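Local coordinates for VlsE1 (Borreliella burgdorferi, PDB 1L8W), which probably helps the Lyme disease spirochaete evade the host immune response, as a surface lipoprotein whose antigenic form is switched, at residues 119-124 / 168-173; 157-162 / 276-281; 161-166 / 222-227. All coordinates share one frame; numbering follows the deposited sequence.

Contact 1. Residues 119-124 / 168-173; sequences DKLVKA and EAAGGS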
loop_
_atom_site.group_PDB
_atom_site.type_symbol
_atom_site.label_atom_id
_atom_site.label_comp_id
_atom_site.label_asym_id
_atom_site.label_seq_id
_atom_site.Cartn_x
_atom_site.Cartn_y
_atom_site.Cartn_z
ATOM N N ASP A 119 -8.407 19.823 -5.244
ATOM C CA ASP A 119 -7.367 19.836 -6.279
ATOM C C ASP A 119 -6.135 19.048 -5.866
ATOM O O ASP A 119 -5.585 18.283 -6.655
ATOM C CB ASP A 119 -6.929 21.268 -6.603
ATOM C CG ASP A 119 -7.837 21.945 -7.599
ATOM O OD1 ASP A 119 -8.560 21.223 -8.324
ATOM O OD2 ASP A 119 -7.816 23.194 -7.671
ATOM N N LYS A 120 -5.699 19.256 -4.629
ATOM C CA LYS A 120 -4.527 18.577 -4.095
ATOM C C LYS A 120 -4.717 17.063 -4.047
ATOM O O LYS A 120 -3.793 16.300 -4.334
ATOM C CB LYS A 120 -4.218 19.103 -2.691
ATOM C CG LYS A 120 -3.893 20.595 -2.658
ATOM C CD LYS A 120 -3.525 21.082 -1.264
ATOM C CE LYS A 120 -3.159 22.558 -1.299
ATOM N NZ LYS A 120 -2.910 23.104 0.057
ATOM N N LEU A 121 -5.919 16.642 -3.683
ATOM C CA LEU A 121 -6.238 15.231 -3.586
ATOM C C LEU A 121 -6.215 14.584 -4.973
ATOM O O LEU A 121 -5.594 13.540 -5.167
ATOM C CB LEU A 121 -7.614 15.051 -2.926
ATOM C CG LEU A 121 -7.764 15.466 -1.453
ATOM C CD1 LEU A 121 -9.238 15.455 -1.049
ATOM C CD2 LEU A 121 -6.969 14.525 -0.568
ATOM N N VAL A 122 -6.875 15.211 -5.940
ATOM C CA VAL A 122 -6.913 14.666 -7.293
ATOM C C VAL A 122 -5.505 14.505 -7.851
ATOM O O VAL A 122 -5.167 13.454 -8.400
ATOM C CB VAL A 122 -7.745 15.561 -8.233
ATOM C CG1 VAL A 122 -7.689 15.023 -9.658
ATOM C CG2 VAL A 122 -9.190 15.615 -7.740
ATOM N N LYS A 123 -4.686 15.540 -7.707
ATOM C CA LYS A 123 -3.307 15.490 -8.183
ATOM C C LYS A 123 -2.533 14.394 -7.456
ATOM O O LYS A 123 -1.703 13.707 -8.053
ATOM C CB LYS A 123 -2.615 16.835 -7.961
ATOM C CG LYS A 123 -2.807 17.855 -9.092
ATOM C CD LYS A 123 -4.270 18.272 -9.291
ATOM C CE LYS A 123 -4.425 19.183 -10.513
ATOM N NZ LYS A 123 -5.824 19.681 -10.698
ATOM N N ALA A 124 -2.816 14.232 -6.166
ATOM C CA ALA A 124 -2.148 13.220 -5.359
ATOM C C ALA A 124 -2.556 11.801 -5.765
ATOM O O ALA A 124 -1.697 10.924 -5.904
ATOM C CB ALA A 124 -2.442 13.451 -3.872
ATOM N N GLU A 168 -0.899 13.897 3.021
ATOM C CA GLU A 168 -0.553 15.269 3.385
ATOM C C GLU A 168 -1.657 16.233 2.945
ATOM O O GLU A 168 -2.040 17.135 3.693
ATOM C CB GLU A 168 0.784 15.681 2.754
ATOM C CG GLU A 168 1.917 14.705 3.036
ATOM C CD GLU A 168 3.301 15.270 2.742
ATOM O OE1 GLU A 168 3.481 15.925 1.692
ATOM O OE2 GLU A 168 4.216 15.038 3.565
ATOM N N ALA A 169 -2.170 16.034 1.733
ATOM C CA ALA A 169 -3.234 16.884 1.207
ATOM C C ALA A 169 -4.402 16.930 2.185
ATOM O O ALA A 169 -5.068 17.958 2.326
ATOM C CB ALA A 169 -3.707 16.357 -0.139
ATOM N N ALA A 170 -4.640 15.808 2.859
ATOM C CA ALA A 170 -5.725 15.699 3.827
ATOM C C ALA A 170 -5.232 15.842 5.261
ATOM O O ALA A 170 -6.032 15.891 6.189
ATOM C CB ALA A 170 -6.427 14.362 3.661
ATOM N N GLY A 171 -3.916 15.899 5.437
ATOM C CA GLY A 171 -3.352 16.018 6.771
ATOM C C GLY A 171 -2.006 15.321 6.907
ATOM O O GLY A 171 -0.979 15.846 6.477
ATOM N N GLY A 172 -2.004 14.135 7.506
ATOM C CA GLY A 172 -0.760 13.405 7.673
ATOM C C GLY A 172 -0.712 12.710 9.014
ATOM O O GLY A 172 -1.326 11.661 9.197
ATOM N N SER A 173 0.032 13.289 9.952
ATOM C CA SER A 173 0.132 12.728 11.293
ATOM C C SER A 173 -1.279 12.798 11.859
ATOM O O SER A 173 -1.752 13.871 12.232
ATOM C CB SER A 173 1.082 13.568 12.148
ATOM O OG SER A 173 1.197 13.036 13.456
#
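A169 does most of the touching from the second segment: its methyl group faces helix 106-131 and sits against both K120 and L121. K120 meets it with the first carbon of its side chain, CB to A169 CB at 3.8 Å, and the two backbones come close here, with K120 CA 5.7 Å from A169 CA. Beyond CG the lysine runs on fully extended and carries its amine off from helix 153-170. L121 reaches the same methyl with one branch, CD2 to A169 CB at 3.8 Å. Its CG lies opposite the carbonyl carbon and beside the backbone N (chi1 -66°), a torsion that brings the branched end nearer to helix 153-170 than the start of the side chain.

The next residue, A170, offers its CB to the same leucine methyl, L121 CD2, more loosely at 4.3 Å. L121 also packs on L73 of helix 59-80, and helix 294-333 covers both residues, with V324 on L121 and L319 and A323 on A170. At G171 the chain turns out of the helix with positive phi (148°), and G171 N still bonds E168 O at 2.8 Å.

No hydrogen bond spans the two segments. The fit is entirely between aliphatic carbons, and the small methyl of A169 is consistent with the close approach of the two backbones at this partly buried edge of the bundle.

Contact 2. Residues 157-162 / 276-281; sequences KGIAKG and IALRGM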
loop_
_atom_site.group_PDB
_atom_site.type_symbol
_atom_site.label_atom_id
_atom_site.label_comp_id
_atom_site.label_asym_id
_atom_site.label_seq_id
_atom_site.Cartn_x
_atom_site.Cartn_y
_atom_site.Cartn_z
ATOM N N LYS A 157 8.054 3.364 -5.676
ATOM C CA LYS A 157 8.256 4.716 -5.164
ATOM C C LYS A 157 7.145 5.669 -5.537
ATOM O O LYS A 157 6.788 6.549 -4.746
ATOM C CB LYS A 157 9.591 5.288 -5.644
ATOM C CG LYS A 157 10.802 4.628 -5.027
ATOM C CD LYS A 157 12.036 5.490 -5.220
ATOM C CE LYS A 157 12.348 5.689 -6.690
ATOM N NZ LYS A 157 12.533 4.375 -7.365
ATOM N N GLY A 158 6.607 5.503 -6.745
ATOM C CA GLY A 158 5.528 6.368 -7.185
ATOM C C GLY A 158 4.254 6.107 -6.408
ATOM O O GLY A 158 3.526 7.029 -6.046
ATOM N N ILE A 159 3.970 4.839 -6.147
ATOM C CA ILE A 159 2.765 4.518 -5.403
ATOM C C ILE A 159 2.896 5.095 -3.997
ATOM O O ILE A 159 1.944 5.664 -3.462
ATOM C CB ILE A 159 2.533 2.989 -5.372
ATOM C CG1 ILE A 159 2.145 2.510 -6.777
ATOM C CG2 ILE A 159 1.424 2.624 -4.383
ATOM C CD1 ILE A 159 1.899 1.022 -6.866
ATOM N N ALA A 160 4.088 4.969 -3.416
ATOM C CA ALA A 160 4.346 5.490 -2.073
ATOM C C ALA A 160 4.222 7.020 -2.036
ATOM O O ALA A 160 3.548 7.586 -1.164
ATOM C CB ALA A 160 5.738 5.066 -1.610
ATOM N N LYS A 161 4.862 7.685 -2.992
ATOM C CA LYS A 161 4.824 9.134 -3.046
ATOM C C LYS A 161 3.399 9.611 -3.239
ATOM O O LYS A 161 2.988 10.617 -2.656
ATOM C CB LYS A 161 5.713 9.650 -4.179
ATOM C CG LYS A 161 5.683 11.157 -4.336
ATOM C CD LYS A 161 6.647 11.609 -5.415
ATOM C CE LYS A 161 6.623 13.121 -5.581
ATOM N NZ LYS A 161 7.590 13.568 -6.619
ATOM N N GLY A 162 2.642 8.889 -4.059
ATOM C CA GLY A 162 1.262 9.271 -4.288
ATOM C C GLY A 162 0.523 9.215 -2.968
ATOM O O GLY A 162 -0.196 10.142 -2.602
ATOM N N ILE A 276 4.865 -5.459 2.244
ATOM C CA ILE A 276 3.958 -6.404 1.634
ATOM C C ILE A 276 2.910 -5.710 0.769
ATOM O O ILE A 276 2.727 -6.078 -0.391
ATOM C CB ILE A 276 3.270 -7.268 2.727
ATOM C CG1 ILE A 276 4.303 -8.236 3.327
ATOM C CG2 ILE A 276 2.082 -8.009 2.155
ATOM C CD1 ILE A 276 3.768 -9.188 4.390
ATOM N N ALA A 277 2.240 -4.701 1.314
ATOM C CA ALA A 277 1.205 -3.998 0.551
ATOM C C ALA A 277 1.775 -3.277 -0.667
ATOM O O ALA A 277 1.156 -3.280 -1.734
ATOM C CB ALA A 277 0.458 -3.010 1.444
ATOM N N LEU A 278 2.945 -2.666 -0.510
ATOM C CA LEU A 278 3.583 -1.962 -1.619
ATOM C C LEU A 278 3.982 -2.931 -2.726
ATOM O O LEU A 278 3.791 -2.645 -3.908
ATOM C CB LEU A 278 4.826 -1.213 -1.142
ATOM C CG LEU A 278 4.614 0.179 -0.546
ATOM C CD1 LEU A 278 5.869 0.618 0.179
ATOM C CD2 LEU A 278 4.246 1.166 -1.652
ATOM N N ARG A 279 4.529 -4.080 -2.336
ATOM C CA ARG A 279 4.965 -5.082 -3.295
ATOM C C ARG A 279 3.770 -5.635 -4.061
ATOM O O ARG A 279 3.820 -5.780 -5.282
ATOM C CB ARG A 279 5.691 -6.206 -2.567
ATOM C CG ARG A 279 6.145 -7.340 -3.450
ATOM C CD ARG A 279 7.636 -7.296 -3.603
ATOM N NE ARG A 279 8.194 -8.616 -3.797
ATOM C CZ ARG A 279 9.477 -8.850 -4.046
ATOM N NH1 ARG A 279 10.335 -7.842 -4.142
ATOM N NH2 ARG A 279 9.902 -10.096 -4.169
ATOM N N GLY A 280 2.699 -5.933 -3.328
ATOM C CA GLY A 280 1.492 -6.450 -3.944
ATOM C C GLY A 280 0.815 -5.483 -4.908
ATOM O O GLY A 280 0.199 -5.914 -5.881
HETATM N N MSE A 281 0.922 -4.181 -4.652
HETATM C CA MSE A 281 0.303 -3.186 -5.523
HETATM C C MSE A 281 1.169 -2.819 -6.727
HETATM O O MSE A 281 0.647 -2.461 -7.785
HETATM C CB MSE A 281 0.013 -1.884 -4.762
HETATM C CG MSE A 281 -0.946 -1.970 -3.601
HETATM SE SE MSE A 281 -1.211 -0.200 -2.787
HETATM C CE MSE A 281 -2.881 0.254 -3.566
#
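I159 and A160 face L278 and M281 without a hydrogen bond between them; the shortest polar bond here runs within the first helix, from K161 N to K157 O at 2.8 Å, one of the helical backbone bonds of the turn that carries I159 and A160. I159 uses both of its branches. The longer one ends in CD1, which lies 3.8 Å from M281 O and 4.1 Å from M281 CB, over the last turn of helix 269-281. The shorter one, CG2, opposite the backbone N, lies 4.2 Å from L278 CD2 and at a similar distance from the selenium of M281, a selenomethionine in this crystal. The side chains of I159 and L278 run antiparallel, each passing alongside the other. That same leucine methyl, L278 CD2, also meets A160 CB at 4.2 Å.

Around this apolar patch, I248 of helix 247-252 covers A160 and L278, and M281 rests on V309 and L313 of helix 294-333. R279 NH1 bonds A251 O, which ties the second helix to that short helix.

The local axes come within 10.1 Å at 119°, a steep helix crossing through aliphatic side chains in the buried interior of this largely helical surface lipoprotein.

Contact 3. Residues 161-166 / 222-227; sequences KGIKEI and QILSAI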
loop_
_atom_site.group_PDB
_atom_site.type_symbol
_atom_site.label_atom_id
_atom_site.label_comp_id
_atom_site.label_asym_id
_atom_site.label_seq_id
_atom_site.Cartn_x
_atom_site.Cartn_y
_atom_site.Cartn_z
ATOM N N LYS A 161 4.862 7.685 -2.992
ATOM C CA LYS A 161 4.824 9.134 -3.046
ATOM C C LYS A 161 3.399 9.611 -3.239
ATOM O O LYS A 161 2.988 10.617 -2.656
ATOM C CB LYS A 161 5.713 9.650 -4.179
ATOM C CG LYS A 161 5.683 11.157 -4.336
ATOM C CD LYS A 161 6.647 11.609 -5.415
ATOM C CE LYS A 161 6.623 13.121 -5.581
ATOM N NZ LYS A 161 7.590 13.568 -6.619
ATOM N N GLY A 162 2.642 8.889 -4.059
ATOM C CA GLY A 162 1.262 9.271 -4.288
ATOM C C GLY A 162 0.523 9.215 -2.968
ATOM O O GLY A 162 -0.196 10.142 -2.602
ATOM N N ILE A 163 0.714 8.115 -2.247
ATOM C CA ILE A 163 0.078 7.925 -0.950
ATOM C C ILE A 163 0.505 9.010 0.037
ATOM O O ILE A 163 -0.318 9.521 0.789
ATOM C CB ILE A 163 0.406 6.535 -0.379
ATOM C CG1 ILE A 163 -0.260 5.467 -1.245
ATOM C CG2 ILE A 163 -0.057 6.439 1.069
ATOM C CD1 ILE A 163 -0.120 4.064 -0.718
ATOM N N LYS A 164 1.786 9.369 0.034
ATOM C CA LYS A 164 2.256 10.428 0.922
ATOM C C LYS A 164 1.549 11.741 0.571
ATOM O O LYS A 164 1.095 12.469 1.458
ATOM C CB LYS A 164 3.773 10.617 0.806
ATOM C CG LYS A 164 4.301 11.765 1.681
ATOM C CD LYS A 164 5.819 11.749 1.807
ATOM C CE LYS A 164 6.497 12.425 0.633
ATOM N NZ LYS A 164 6.388 13.913 0.691
ATOM N N GLU A 165 1.454 12.040 -0.724
ATOM C CA GLU A 165 0.788 13.261 -1.180
ATOM C C GLU A 165 -0.684 13.264 -0.782
ATOM O O GLU A 165 -1.234 14.293 -0.380
ATOM C CB GLU A 165 0.923 13.402 -2.701
ATOM C CG GLU A 165 2.202 14.123 -3.152
ATOM C CD GLU A 165 2.605 13.805 -4.588
ATOM O OE1 GLU A 165 1.717 13.654 -5.453
ATOM O OE2 GLU A 165 3.826 13.723 -4.854
ATOM N N ILE A 166 -1.326 12.107 -0.890
ATOM C CA ILE A 166 -2.732 12.010 -0.533
ATOM C C ILE A 166 -2.917 12.324 0.949
ATOM O O ILE A 166 -3.742 13.153 1.322
ATOM C CB ILE A 166 -3.275 10.602 -0.807
ATOM C CG1 ILE A 166 -3.458 10.394 -2.317
ATOM C CG2 ILE A 166 -4.581 10.404 -0.057
ATOM C CD1 ILE A 166 -3.877 8.978 -2.698
ATOM N N GLN A 222 -2.130 2.236 10.393
ATOM C CA GLN A 222 -0.729 1.972 10.713
ATOM C C GLN A 222 0.098 1.624 9.484
ATOM O O GLN A 222 1.225 2.087 9.343
ATOM C CB GLN A 222 -0.625 0.847 11.749
ATOM C CG GLN A 222 -1.074 1.245 13.140
ATOM C CD GLN A 222 -0.992 0.089 14.121
ATOM O OE1 GLN A 222 -1.852 -0.788 14.139
ATOM N NE2 GLN A 222 0.064 0.074 14.929
ATOM N N ILE A 223 -0.457 0.798 8.601
ATOM C CA ILE A 223 0.246 0.425 7.377
ATOM C C ILE A 223 0.378 1.663 6.480
ATOM O O ILE A 223 1.395 1.857 5.818
ATOM C CB ILE A 223 -0.507 -0.686 6.615
ATOM C CG1 ILE A 223 -0.647 -1.924 7.507
ATOM C CG2 ILE A 223 0.261 -1.063 5.371
ATOM C CD1 ILE A 223 -1.630 -2.967 6.985
ATOM N N LEU A 224 -0.655 2.500 6.482
ATOM C CA LEU A 224 -0.668 3.724 5.693
ATOM C C LEU A 224 0.451 4.642 6.176
ATOM O O LEU A 224 1.231 5.161 5.378
ATOM C CB LEU A 224 -2.011 4.445 5.853
ATOM C CG LEU A 224 -2.734 4.979 4.609
ATOM C CD1 LEU A 224 -3.741 6.038 5.038
ATOM C CD2 LEU A 224 -1.749 5.577 3.624
ATOM N N SER A 225 0.526 4.834 7.491
ATOM C CA SER A 225 1.543 5.688 8.094
ATOM C C SER A 225 2.949 5.182 7.767
ATOM O O SER A 225 3.840 5.963 7.426
ATOM C CB SER A 225 1.341 5.747 9.615
ATOM O OG SER A 225 2.191 6.713 10.211
ATOM N N ALA A 226 3.150 3.872 7.870
ATOM C CA ALA A 226 4.457 3.292 7.568
ATOM C C ALA A 226 4.876 3.593 6.123
ATOM O O ALA A 226 6.060 3.771 5.841
ATOM C CB ALA A 226 4.434 1.774 7.806
ATOM N N ILE A 227 3.911 3.645 5.206
ATOM C CA ILE A 227 4.235 3.936 3.810
ATOM C C ILE A 227 4.538 5.423 3.645
ATOM O O ILE A 227 5.446 5.809 2.915
ATOM C CB ILE A 227 3.083 3.526 2.858
ATOM C CG1 ILE A 227 2.919 1.995 2.864
ATOM C CG2 ILE A 227 3.383 4.024 1.441
ATOM C CD1 ILE A 227 1.677 1.479 2.115
#
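I163 carries this contact, sending its two branches to two residues one turn apart on helix 220-230. CD1, at the end of the longer branch, touches the shorter branch of I227, with I163 CD1 to I227 CG2 at 4.1 Å. The other methyl of I163, CG2, is turned to L224 and meets the CD2 end of that leucine; the modelled spacing there is too short for two carbons, so its exact value is doubtful. I163 has CG1 beside its backbone N (chi1 -67°) and therefore CG2 opposite that N, which splays the branches toward different partners. I227 adopts nearly the same torsion, placing its own CG2 opposite the backbone N, where I163 meets it.

All three side chains are buried, and they join helix 153-170 to helix 220-230 in the packed helical body of this Borrelia lipoprotein. The long C-terminal helix 294-333 runs past both partners: I316 packs on I163, and A315 on L224. Helix 269-281 backs I227 through A274.

Each helix holds its shape through its own backbone bonds, among them I166 N to G162 O at 2.8 Å and A226 N to Q222 O at 3.0 Å. Further out, polar groups take over. E165 OE1 is hydrogen-bonded to T127 OG1 of helix 106-131, joining helix 153-170 to that neighbour, and on helix 220-230 Q222 OE1 receives a hydrogen bond from S219 N just before the first turn. K164 turns its end away from helix 220-230, with NZ in long, weak ion pairs to D232 and E168.

Overall arrangement
Helix 153-170 takes part in all three contacts, meeting a different helix in each. Contacts 2 and 3 are buried, with centres about 9 Å apart, and share K161 and G162; I227 of contact 3 also touches A160 and L278 of contact 2, making the two continuous. Contact 1 lies toward the end of the same helix, about 17 Å from contact 2 between centres, and is only partly buried. It still joins contact 3, where A124 CB packs 3.5 Å from I166 N. None is bridged by a hydrogen bond. Contact 3 is made by isoleucine and leucine branches alone; contact 2 adds an alanine methyl and a selenomethionine; contact 1 sets a leucine and the base of an exposed lysine against alanine methyls.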